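Side-chain contact in L-fuculose phosphate aldolase (Streptococcus pneumoniae, PDB 4C24), which belongs to the class II aldolase and adducin N-terminal domain family and binds zinc in an alpha/beta fold: residues Glu112-Ser117 / Lys184-Ala189. Numbering follows the deposited sequence.
Sequences EPLPAS and KIYCLA. With SO4 (sulfate ion), chain D; SO4 (sulfate ion), chain B.
Pro115 sets its CD-CG edge on one face of the Tyr186 ring in a proline-aromatic CH-pi contact, which joins the loop after helix 103-110 to the long helix 169-192. The proline CD stands 3.5 Å from the ring centroid, only 14° off the ring normal, while CG reaches over the hydroxyl half to Tyr186 CE1 at 3.4 Å. Tyr186 gets there with CG anti to its backbone N (chi1 179°), which carries the ring away from the helix and under the loop. Nearer the helix, two loop side chains reach the root of the tyrosine from different directions: Leu114 CD1 packs 3.7 Å from Tyr186 CB, the two side chains running past each other in opposite directions, and Ser117 OG approaches Tyr186 CD1 obliquely at 3.3 Å. The far end of the ring is held by polar contacts. One water accepts from Tyr186 OH at 2.8 Å and donates both to Pro113 O at 2.7 Å and, over a longer 3.1 Å, to Glu112 OE1, tying the hydroxyl to the start of the loop without direct bonding. Ala116, centre of an inverse gamma turn, lets the chain bend between Pro115 and Ser117, which both meet the tyrosine. One turn before Leu188, Lys184 points away from the loop with its chain extended, and its NZ donates to two sulfate ions, to O4 of one at 2.8 Å. Sulfate, probably from the crystallisation liquor, is also held by Thr102 of this chain and of the second subunit and by Lys184 of the second and third subunits. The loop, bonded through Leu114 to Val128 just before strand 130-131, thus lies along helix 169-192, with Phe192 of the third subunit meeting the Tyr186 ring.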
# COMPACT_ATOMS: atom_id res chain seq x y z
N GLU A 112 -18.02 -14.90 -0.20
CA GLU A 112 -17.68 -15.39 1.12
C GLU A 112 -18.01 -14.34 2.15
O GLU A 112 -17.65 -13.17 1.95
CB GLU A 112 -16.19 -15.71 1.22
CG GLU A 112 -15.77 -16.98 0.51
CD GLU A 112 -15.91 -18.24 1.37
OE1 GLU A 112 -16.41 -18.14 2.52
OE2 GLU A 112 -15.52 -19.32 0.88
N PRO A 113 -18.72 -14.71 3.21
CA PRO A 113 -19.03 -13.76 4.27
C PRO A 113 -17.82 -13.41 5.13
O PRO A 113 -16.78 -14.07 5.10
CB PRO A 113 -20.08 -14.49 5.08
CG PRO A 113 -19.73 -15.96 4.92
CD PRO A 113 -19.17 -16.09 3.54
N LEU A 114 -17.94 -12.33 5.89
CA LEU A 114 -16.88 -11.93 6.80
C LEU A 114 -17.26 -12.21 8.24
O LEU A 114 -18.18 -11.59 8.77
CB LEU A 114 -16.63 -10.42 6.62
CG LEU A 114 -15.65 -9.74 7.57
CD1 LEU A 114 -14.26 -10.34 7.52
CD2 LEU A 114 -15.58 -8.26 7.21
N PRO A 115 -16.53 -13.13 8.90
CA PRO A 115 -16.82 -13.43 10.29
C PRO A 115 -16.00 -12.61 11.27
O PRO A 115 -15.18 -11.80 10.83
CB PRO A 115 -16.41 -14.91 10.41
CG PRO A 115 -15.25 -15.01 9.47
CD PRO A 115 -15.43 -13.96 8.38
N ALA A 116 -16.22 -12.83 12.56
CA ALA A 116 -15.57 -12.09 13.64
C ALA A 116 -14.16 -12.57 13.97
O ALA A 116 -13.87 -12.91 15.13
CB ALA A 116 -16.44 -12.13 14.88
N SER A 117 -13.27 -12.56 12.99
CA SER A 117 -11.86 -12.82 13.26
C SER A 117 -11.21 -11.64 13.99
O SER A 117 -10.23 -11.82 14.67
CB SER A 117 -11.07 -13.19 12.00
OG SER A 117 -11.40 -12.36 10.89
N LYS A 184 -9.67 -7.28 5.28
CA LYS A 184 -8.25 -7.43 5.01
C LYS A 184 -7.58 -8.37 6.01
O LYS A 184 -6.85 -9.27 5.60
CB LYS A 184 -7.56 -6.04 4.96
CG LYS A 184 -6.09 -6.16 4.60
CD LYS A 184 -5.48 -4.79 4.42
CE LYS A 184 -4.02 -4.89 4.04
NZ LYS A 184 -3.52 -3.50 3.72
N ILE A 185 -7.81 -8.16 7.30
CA ILE A 185 -7.22 -9.01 8.33
C ILE A 185 -7.65 -10.46 8.06
O ILE A 185 -6.82 -11.37 8.12
CB ILE A 185 -7.62 -8.58 9.75
CG1 ILE A 185 -7.06 -7.18 10.09
CG2 ILE A 185 -7.22 -9.62 10.81
CD1 ILE A 185 -5.56 -7.09 10.01
N TYR A 186 -8.93 -10.64 7.78
CA TYR A 186 -9.47 -12.01 7.61
C TYR A 186 -8.82 -12.67 6.40
O TYR A 186 -8.40 -13.85 6.47
CB TYR A 186 -10.96 -11.95 7.43
CG TYR A 186 -11.64 -13.29 7.22
CD1 TYR A 186 -11.53 -14.28 8.16
CD2 TYR A 186 -12.39 -13.52 6.09
CE1 TYR A 186 -12.18 -15.48 7.97
CE2 TYR A 186 -13.05 -14.72 5.88
CZ TYR A 186 -12.94 -15.69 6.83
OH TYR A 186 -13.58 -16.89 6.62
N CYS A 187 -8.74 -11.96 5.29
CA CYS A 187 -8.15 -12.53 4.09
C CYS A 187 -6.68 -12.87 4.28
O CYS A 187 -6.20 -13.93 3.89
CB CYS A 187 -8.30 -11.54 2.93
SG CYS A 187 -9.95 -11.48 2.24
N LEU A 188 -5.93 -11.95 4.86
CA LEU A 188 -4.53 -12.17 5.09
C LEU A 188 -4.33 -13.34 6.06
O LEU A 188 -3.40 -14.16 5.88
CB LEU A 188 -3.86 -10.90 5.64
CG LEU A 188 -3.84 -9.76 4.65
CD1 LEU A 188 -3.20 -8.57 5.34
CD2 LEU A 188 -3.14 -10.01 3.37
N ALA A 189 -5.18 -13.44 7.09
CA ALA A 189 -5.04 -14.56 8.04
C ALA A 189 -5.29 -15.86 7.30
O ALA A 189 -4.57 -16.82 7.57
CB ALA A 189 -5.99 -14.40 9.21
S SO4 D . -4.78 -2.26 0.18
O1 SO4 D . -5.96 -1.84 -0.60
O2 SO4 D . -3.92 -1.07 0.33
O3 SO4 D . -5.28 -2.70 1.49
O4 SO4 D . -4.08 -3.36 -0.52
S SO4 B . 0.05 -2.74 4.53
O1 SO4 B . -0.72 -2.40 5.74
O2 SO4 B . 0.26 -1.47 3.79
O3 SO4 B . 1.34 -3.29 4.99
O4 SO4 B . -0.70 -3.72 3.72
O HOH W 1 -16.04 -16.71 5.29